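Local atomic coordinates of AGR_C_1268p (Agrobacterium tumefaciens str. C58, PDB entry 2GHS), a protein that probably acts as a metal-dependent gluconolactonase of the SMP-30/regucalcin family, with one divalent cation bound per subunit of a beta-propeller. Residues Ser129-Pro132 with Gly133-Ser136; Val236-Ala239 with Glu240-Trp244; Leu295-Asp298 with Ala299-Asn303; Leu113-Thr116 with Ala117-Val120. All blocks are in the same frame, centred on the assembly; numbering follows the deposited sequence.

How the interactions relate
All four contacts are local. Three lie at turns next to strands of a beta-propeller, and one starts a short helix. Interaction 2 is the buried one: it closes the hairpin of strands 231-237 and 243-248, with backbone pairing, a carboxylate-indole bond and apolar packing. Interaction 1 is partly buried. It relies on backbone carbonyls round potassium, and its Arg135 reaches the predicted substrate site. Interactions 3 and 4 lie at the surface, away from the annotated sites. An aspartate caps helix 297-302 in interaction 3, and another gathers loop N-H groups in interaction 4. Interactions 4 and 1 lie in the loops before and after strand 121-125, while 2 and 3 use other elements.

Interaction 1. Residues Ser129-Pro132 with Gly133-Ser136; sequences SDLP and GNRS. With K (potassium ion), chain B; EDO (1,2-ethanediol), chain D.
The side-chain amide of Asn134 stands beside Leu131 at a type I beta turn, with Asn134 ND2 4.3 Å from Leu131 CD1. ND2 is also hydrogen-bonded to Ala160 O. The guanidinium of Arg135 meets a 1,2-ethanediol molecule at its edge: Arg135 NH2 lies 2.9 Å from O1 of the diol, in plane and nearly straight at 175°. The turn runs from Leu131 to Asn134 and leads into strand 134-141 of the propeller. Asn134 N closes it with a 3.0 Å hydrogen bond to Leu131 O.

The turn also builds a potassium site. Leu131 O binds the ion at 2.7 Å and Asn134 O at 2.8 Å. A water and the backbone O atoms of Asp108 and Glu128 are the other ligands. Leu131 O thus serves both the turn bond and the metal.

The chain of Arg135, extended from CG to NE, carries the guanidinium away from the loop to the diol. The diol, probably from the crystallisation liquor, is also hydrogen-bonded to Glu52, Asn137 and Asn182. These residues are predicted to bind metal or substrate, as Arg135 is predicted to bind substrate. Arg135 NH1 is held by Asn137 OD1 and by Ser136 O, the latter at 3.0 Å.

Interaction 2. Residues Val236-Ala239 with Glu240-Trp244; sequences VCDA and EGHIW
This contact is the tip of a beta hairpin in the propeller, formed by strands 231-237 and 243-248. Val236 and Trp244 are an antiparallel hydrogen-bonded pair, with Trp244 N 2.8 Å from Val236 O. Cys237 and Ile243 form the next, non-hydrogen-bonded pair. A type I turn from Asp238 to Gly241 connects the strands. At the backbone angles of Gly241 a CB would be jammed against the carbonyl O of Glu240. Asp238 N bonds to His242 O, and Gly241 N to Asp238 O.

The carboxylate of Asp238 bridges the turn and the second strand. Its CG lies between the backbone N and the carbonyl carbon (chi1 71°), which turns OD1 to the N-H groups of the turn and OD2 to the indole of Trp244. Asp238 OD1 accepts from His242 N at 2.9 Å and, weakly, from Glu240 N. Trp244 NE1 donates to Asp238 OD2 at 2.9 Å, in a straight bond of 169°. Asp238 OD2 lies in the indole plane, while NE1 stands above the carboxylate plane.

Val236 CG2 packs on Trp244 CB at 3.9 Å. The indole also stacks with Tyr266. The imidazole of His242 is held at ND1 by Arg255. A water oxygen 2.8 Å from Asp238 OD2 sits over the centre of the His242 ring.

Interaction 3. Residues Leu295-Asp298 with Ala299-Asn303; sequences LDDD and AITAN
Asp296 and Ala299 meet at the start of a short helix, residues 297-302, where Asp296 is the N-cap. The capping bond runs from Ala299 N to Asp296 OD1 at 3.0 Å. It arrives on the syn side of the carboxylate, 31° out of its plane. The CG of Asp296 sits between the backbone N and the carbonyl carbon (chi1 88°), a turn that brings OD1 back over the first helical turn. The negative carboxylate would probably interact well with the positive end of the helix dipole.

Backbone bonds follow. Ile300 N reaches Asp296 O at 3.2 Å, Thr301 N reaches Asp297 O at 3.0 Å, and Ala302 N reaches Asp298 O at 2.9 Å.

One side-chain hydroxyl also bonds to the backbone. Thr301 OG1 donates to Asp297 O at 2.7 Å, from the face of the carbonyl plane opposite to Thr301 N. OG1 lies beside its own backbone N (chi1 -52°), close to the preceding turn.

Apolar contact comes from Leu295, which precedes the helix. Leu295 and Ile300 cross at about a right angle, and their CD1 atoms touch at 3.7 Å. Leu295 CB also lies 4.4 Å from Ala299 CB.

The helix lies at the surface after strand 285-290 and before strand 309-311. Leu295 and Ile300 both touch His306, while Asn303 ND2 bonds to Pro269 O, between strands 262-267 and 273-279.

Interaction 4. Residues Leu113-Thr116 with Ala117-Val120; sequences LRDT and ATGV
This is a surface turn in which one aspartate carboxylate and the backbone share the hold, at the end of strand 110-115 where the chain reverses toward strand 121-125. Asp115 OD1 draws in the loop. Thr118 N donates to Asp115 OD1 at 3.1 Å, on the anti side of the carboxylate, and Ala117 N adds a weak bond. Thr118 OG1 lies 3.2 Å from the same Asp115 OD1. CG of Asp115 is anti to the backbone N (chi1 -175°), and this directs the carboxylate to the loop.

The backbone closes the reversal in two places. Gly119 N bonds to Asp115 O at 2.8 Å. Asp115 N bonds to Val120 O at 2.9 Å. Two neighbouring strands of one propeller sheet are joined in this way. The turn takes Gly119 through a positive phi, which glycine adopts easily.

Thr118 forms an ST turn: its OG1 accepts from Val120 N at 3.2 Å, in a nearly straight bond. Arg114 NH2 comes 4.1 Å from Gly119 CA. Arg114 NH1 is hydrogen-bonded to Gln103 OE1 on strand 102-107. A water in the guanidinium plane accepts from Arg114 NE and donates to Gly119 O, which is 2.7 Å from the water oxygen.

Interaction 1. Residues Ser129-Pro132 with Gly133-Ser136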
# COMPACT_ATOMS: atom_id res chain seq x y z
N SER A 129 -17.64 2.66 -9.76
CA SER A 129 -18.62 3.39 -8.97
C SER A 129 -20.02 2.79 -9.11
O SER A 129 -20.93 3.16 -8.37
CB SER A 129 -18.64 4.86 -9.37
OG SER A 129 -17.40 5.51 -9.06
N ASP A 130 -20.22 1.93 -10.11
CA ASP A 130 -21.44 1.18 -10.31
C ASP A 130 -21.35 -0.29 -9.94
O ASP A 130 -22.26 -1.08 -10.31
CB ASP A 130 -21.83 1.30 -11.78
CG ASP A 130 -20.74 0.76 -12.73
OD1 ASP A 130 -19.55 0.51 -12.32
OD2 ASP A 130 -21.08 0.60 -13.93
N LEU A 131 -20.32 -0.67 -9.19
CA LEU A 131 -20.12 -2.05 -8.77
C LEU A 131 -20.12 -2.14 -7.24
O LEU A 131 -19.04 -2.20 -6.62
CB LEU A 131 -18.81 -2.60 -9.30
CG LEU A 131 -18.63 -2.76 -10.79
CD1 LEU A 131 -17.30 -3.46 -11.04
CD2 LEU A 131 -19.78 -3.57 -11.37
N PRO A 132 -21.32 -2.12 -6.63
CA PRO A 132 -21.32 -2.08 -5.18
C PRO A 132 -20.67 -3.26 -4.48
O PRO A 132 -20.24 -3.10 -3.32
CB PRO A 132 -22.81 -2.03 -4.82
CG PRO A 132 -23.51 -2.42 -5.99
CD PRO A 132 -22.68 -2.03 -7.17
N GLY A 133 -20.57 -4.40 -5.17
CA GLY A 133 -19.96 -5.56 -4.57
C GLY A 133 -18.44 -5.55 -4.50
O GLY A 133 -17.85 -6.47 -3.92
N ASN A 134 -17.79 -4.53 -5.10
CA ASN A 134 -16.37 -4.40 -5.09
C ASN A 134 -15.89 -3.22 -4.24
O ASN A 134 -16.65 -2.25 -4.06
CB ASN A 134 -15.82 -4.20 -6.54
CG ASN A 134 -15.61 -5.51 -7.32
OD1 ASN A 134 -16.27 -6.54 -7.06
ND2 ASN A 134 -14.67 -5.48 -8.26
N ARG A 135 -14.64 -3.27 -3.80
CA ARG A 135 -13.99 -2.13 -3.13
C ARG A 135 -12.60 -1.94 -3.72
O ARG A 135 -12.09 -2.81 -4.46
CB ARG A 135 -13.92 -2.36 -1.61
CG ARG A 135 -13.06 -3.55 -1.12
CD ARG A 135 -12.85 -3.35 0.34
NE ARG A 135 -12.06 -4.39 0.96
CZ ARG A 135 -10.73 -4.45 1.02
NH1 ARG A 135 -9.94 -3.55 0.44
NH2 ARG A 135 -10.17 -5.48 1.69
N SER A 136 -12.02 -0.78 -3.45
CA SER A 136 -10.61 -0.56 -3.81
C SER A 136 -9.68 -1.20 -2.81
O SER A 136 -10.03 -1.40 -1.66
CB SER A 136 -10.25 0.93 -3.99
OG SER A 136 -10.50 1.67 -2.80
K K B . -17.25 -0.30 -5.94
C1 EDO D . -6.77 -7.12 1.59
O1 EDO D . -7.30 -5.83 1.93
C2 EDO D . -5.26 -7.07 1.89
O2 EDO D . -4.60 -6.08 1.08
O HOH W 1 -14.55 -1.03 -6.33

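Interaction 2. Residues Val236-Ala239 with Glu240-Trp244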
# COMPACT_ATOMS: atom_id res chain seq x y z
N VAL A 236 6.87 -1.80 -1.22
CA VAL A 236 7.63 -0.64 -1.71
C VAL A 236 8.90 -1.15 -2.39
O VAL A 236 9.30 -2.28 -2.23
CB VAL A 236 7.94 0.40 -0.64
CG1 VAL A 236 6.66 1.07 -0.14
CG2 VAL A 236 8.76 -0.20 0.50
N CYS A 237 9.49 -0.29 -3.20
CA CYS A 237 10.68 -0.59 -3.94
C CYS A 237 11.70 0.52 -3.62
O CYS A 237 11.42 1.72 -3.75
CB CYS A 237 10.34 -0.68 -5.42
SG CYS A 237 11.70 -1.18 -6.48
N ASP A 238 12.87 0.12 -3.08
CA ASP A 238 13.83 1.10 -2.62
C ASP A 238 14.71 1.69 -3.76
O ASP A 238 14.51 1.40 -4.93
CB ASP A 238 14.66 0.57 -1.43
CG ASP A 238 15.65 -0.51 -1.81
OD1 ASP A 238 16.00 -0.64 -3.00
OD2 ASP A 238 16.13 -1.25 -0.88
N ALA A 239 15.66 2.54 -3.39
CA ALA A 239 16.41 3.31 -4.38
C ALA A 239 17.33 2.40 -5.18
O ALA A 239 17.76 2.79 -6.27
CB ALA A 239 17.23 4.39 -3.71
N GLU A 240 17.66 1.24 -4.62
CA GLU A 240 18.47 0.22 -5.31
C GLU A 240 17.64 -0.75 -6.14
O GLU A 240 18.20 -1.56 -6.87
CB GLU A 240 19.22 -0.63 -4.30
CG GLU A 240 20.41 0.00 -3.77
CD GLU A 240 21.24 -1.03 -2.99
OE1 GLU A 240 20.91 -2.29 -3.00
OE2 GLU A 240 22.22 -0.55 -2.40
N GLY A 241 16.31 -0.70 -6.03
CA GLY A 241 15.42 -1.57 -6.75
C GLY A 241 14.98 -2.80 -5.99
O GLY A 241 14.28 -3.63 -6.57
N HIS A 242 15.38 -2.96 -4.71
CA HIS A 242 14.88 -4.08 -3.90
C HIS A 242 13.42 -3.87 -3.60
O HIS A 242 12.97 -2.75 -3.32
CB HIS A 242 15.65 -4.22 -2.58
CG HIS A 242 17.04 -4.75 -2.73
ND1 HIS A 242 17.75 -5.34 -1.68
CD2 HIS A 242 17.90 -4.69 -3.78
CE1 HIS A 242 18.94 -5.68 -2.11
NE2 HIS A 242 19.07 -5.30 -3.37
N ILE A 243 12.67 -4.97 -3.55
CA ILE A 243 11.25 -4.96 -3.17
C ILE A 243 11.13 -5.36 -1.71
O ILE A 243 11.72 -6.36 -1.28
CB ILE A 243 10.43 -5.89 -4.10
CG1 ILE A 243 10.47 -5.34 -5.54
CG2 ILE A 243 9.03 -6.10 -3.53
CD1 ILE A 243 9.84 -6.22 -6.54
N TRP A 244 10.36 -4.57 -0.95
CA TRP A 244 10.10 -4.82 0.44
C TRP A 244 8.59 -5.08 0.55
O TRP A 244 7.80 -4.18 0.30
CB TRP A 244 10.48 -3.60 1.28
CG TRP A 244 11.95 -3.25 1.27
CD1 TRP A 244 12.68 -2.79 0.22
CD2 TRP A 244 12.86 -3.38 2.37
NE1 TRP A 244 13.99 -2.59 0.62
CE2 TRP A 244 14.11 -2.94 1.93
CE3 TRP A 244 12.72 -3.77 3.69
CZ2 TRP A 244 15.25 -2.90 2.79
CZ3 TRP A 244 13.84 -3.72 4.55
CH2 TRP A 244 15.07 -3.31 4.08
O HOH W 2 18.72 -2.23 -1.13

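Interaction 3. Residues Leu295-Asp298 with Ala299-Asn303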
# COMPACT_ATOMS: atom_id res chain seq x y z
N LEU A 295 -9.38 -11.97 13.07
CA LEU A 295 -8.77 -12.60 14.23
C LEU A 295 -9.76 -12.75 15.37
O LEU A 295 -10.47 -11.80 15.69
CB LEU A 295 -7.59 -11.77 14.73
CG LEU A 295 -6.34 -11.71 13.86
CD1 LEU A 295 -5.27 -10.86 14.54
CD2 LEU A 295 -5.83 -13.13 13.61
N ASP A 296 -9.80 -13.92 15.99
CA ASP A 296 -10.71 -14.15 17.11
C ASP A 296 -10.19 -13.46 18.38
O ASP A 296 -9.06 -12.95 18.41
CB ASP A 296 -11.05 -15.65 17.31
CG ASP A 296 -10.07 -16.43 18.23
OD1 ASP A 296 -8.89 -16.06 18.39
OD2 ASP A 296 -10.51 -17.47 18.79
N ASP A 297 -11.04 -13.44 19.39
CA ASP A 297 -10.75 -12.72 20.63
C ASP A 297 -9.54 -13.27 21.39
O ASP A 297 -8.81 -12.50 22.01
CB ASP A 297 -11.96 -12.78 21.54
CG ASP A 297 -11.90 -11.75 22.63
OD1 ASP A 297 -12.18 -10.57 22.32
OD2 ASP A 297 -11.59 -12.13 23.78
N ASP A 298 -9.36 -14.59 21.35
CA ASP A 298 -8.22 -15.22 22.04
C ASP A 298 -6.89 -14.80 21.41
O ASP A 298 -5.90 -14.61 22.11
CB ASP A 298 -8.32 -16.75 21.97
CG ASP A 298 -9.57 -17.29 22.65
OD1 ASP A 298 -10.26 -16.51 23.35
OD2 ASP A 298 -9.86 -18.50 22.47
N ALA A 299 -6.89 -14.67 20.08
CA ALA A 299 -5.70 -14.27 19.35
C ALA A 299 -5.30 -12.85 19.70
O ALA A 299 -4.11 -12.53 19.84
CB ALA A 299 -5.95 -14.40 17.87
N ILE A 300 -6.31 -11.98 19.83
CA ILE A 300 -6.08 -10.59 20.21
C ILE A 300 -5.58 -10.49 21.62
O ILE A 300 -4.75 -9.67 21.94
CB ILE A 300 -7.35 -9.72 20.07
CG1 ILE A 300 -7.84 -9.72 18.62
CG2 ILE A 300 -7.11 -8.31 20.59
CD1 ILE A 300 -6.78 -9.48 17.60
N THR A 301 -6.09 -11.34 22.49
CA THR A 301 -5.64 -11.39 23.85
C THR A 301 -4.20 -11.88 23.98
O THR A 301 -3.43 -11.36 24.77
CB THR A 301 -6.60 -12.27 24.67
OG1 THR A 301 -7.95 -11.81 24.43
CG2 THR A 301 -6.24 -12.21 26.13
N ALA A 302 -3.84 -12.87 23.17
CA ALA A 302 -2.49 -13.45 23.18
C ALA A 302 -1.44 -12.49 22.60
O ALA A 302 -0.26 -12.58 22.95
CB ALA A 302 -2.48 -14.74 22.39
N ASN A 303 -1.85 -11.62 21.69
CA ASN A 303 -0.94 -10.67 21.06
C ASN A 303 -1.68 -9.36 20.81
O ASN A 303 -2.25 -9.14 19.73
CB ASN A 303 -0.38 -11.21 19.73
CG ASN A 303 0.56 -10.21 19.06
OD1 ASN A 303 0.83 -9.15 19.61
ND2 ASN A 303 1.07 -10.57 17.89

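Interaction 4. Residues Leu113-Thr116 with Ala117-Val120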
# COMPACT_ATOMS: atom_id res chain seq x y z
N LEU A 113 -11.00 14.06 -4.79
CA LEU A 113 -10.06 15.09 -4.33
C LEU A 113 -10.41 15.44 -2.88
O LEU A 113 -11.58 15.53 -2.53
CB LEU A 113 -10.18 16.34 -5.19
CG LEU A 113 -9.91 16.19 -6.68
CD1 LEU A 113 -9.81 17.59 -7.35
CD2 LEU A 113 -8.66 15.37 -6.97
N ARG A 114 -9.38 15.65 -2.06
CA ARG A 114 -9.57 16.02 -0.68
C ARG A 114 -8.81 17.32 -0.46
O ARG A 114 -7.60 17.38 -0.73
CB ARG A 114 -9.00 14.97 0.27
CG ARG A 114 -9.15 15.36 1.75
CD ARG A 114 -8.84 14.17 2.65
NE ARG A 114 -9.01 14.58 4.03
CZ ARG A 114 -8.10 15.21 4.76
NH1 ARG A 114 -6.86 15.43 4.36
NH2 ARG A 114 -8.43 15.58 5.97
N ASP A 115 -9.52 18.34 0.01
CA ASP A 115 -8.89 19.60 0.41
C ASP A 115 -8.30 19.41 1.79
O ASP A 115 -9.02 19.05 2.72
CB ASP A 115 -9.92 20.70 0.41
CG ASP A 115 -9.31 22.05 0.69
OD1 ASP A 115 -8.97 22.33 1.85
OD2 ASP A 115 -9.17 22.84 -0.27
N THR A 116 -6.99 19.61 1.96
CA THR A 116 -6.39 19.22 3.23
C THR A 116 -6.72 20.19 4.36
O THR A 116 -6.74 19.80 5.53
CB THR A 116 -4.89 19.05 3.07
OG1 THR A 116 -4.34 20.31 2.75
CG2 THR A 116 -4.56 18.10 1.94
N ALA A 117 -7.06 21.41 4.02
CA ALA A 117 -7.48 22.40 5.04
C ALA A 117 -8.89 22.17 5.62
O ALA A 117 -9.13 22.38 6.80
CB ALA A 117 -7.41 23.81 4.46
N THR A 118 -9.82 21.83 4.75
CA THR A 118 -11.21 21.75 5.12
C THR A 118 -11.71 20.30 5.25
O THR A 118 -12.77 20.05 5.87
CB THR A 118 -12.08 22.45 4.06
OG1 THR A 118 -11.97 21.77 2.83
CG2 THR A 118 -11.69 23.90 3.89
N GLY A 119 -10.97 19.38 4.64
CA GLY A 119 -11.37 17.98 4.53
C GLY A 119 -12.49 17.70 3.54
O GLY A 119 -13.01 16.59 3.50
N VAL A 120 -12.91 18.71 2.78
CA VAL A 120 -13.95 18.56 1.80
C VAL A 120 -13.50 17.59 0.70
O VAL A 120 -12.36 17.68 0.22
CB VAL A 120 -14.36 19.92 1.23
CG1 VAL A 120 -15.25 19.78 0.01
CG2 VAL A 120 -15.03 20.69 2.30
O HOH W 3 -11.85 14.34 4.56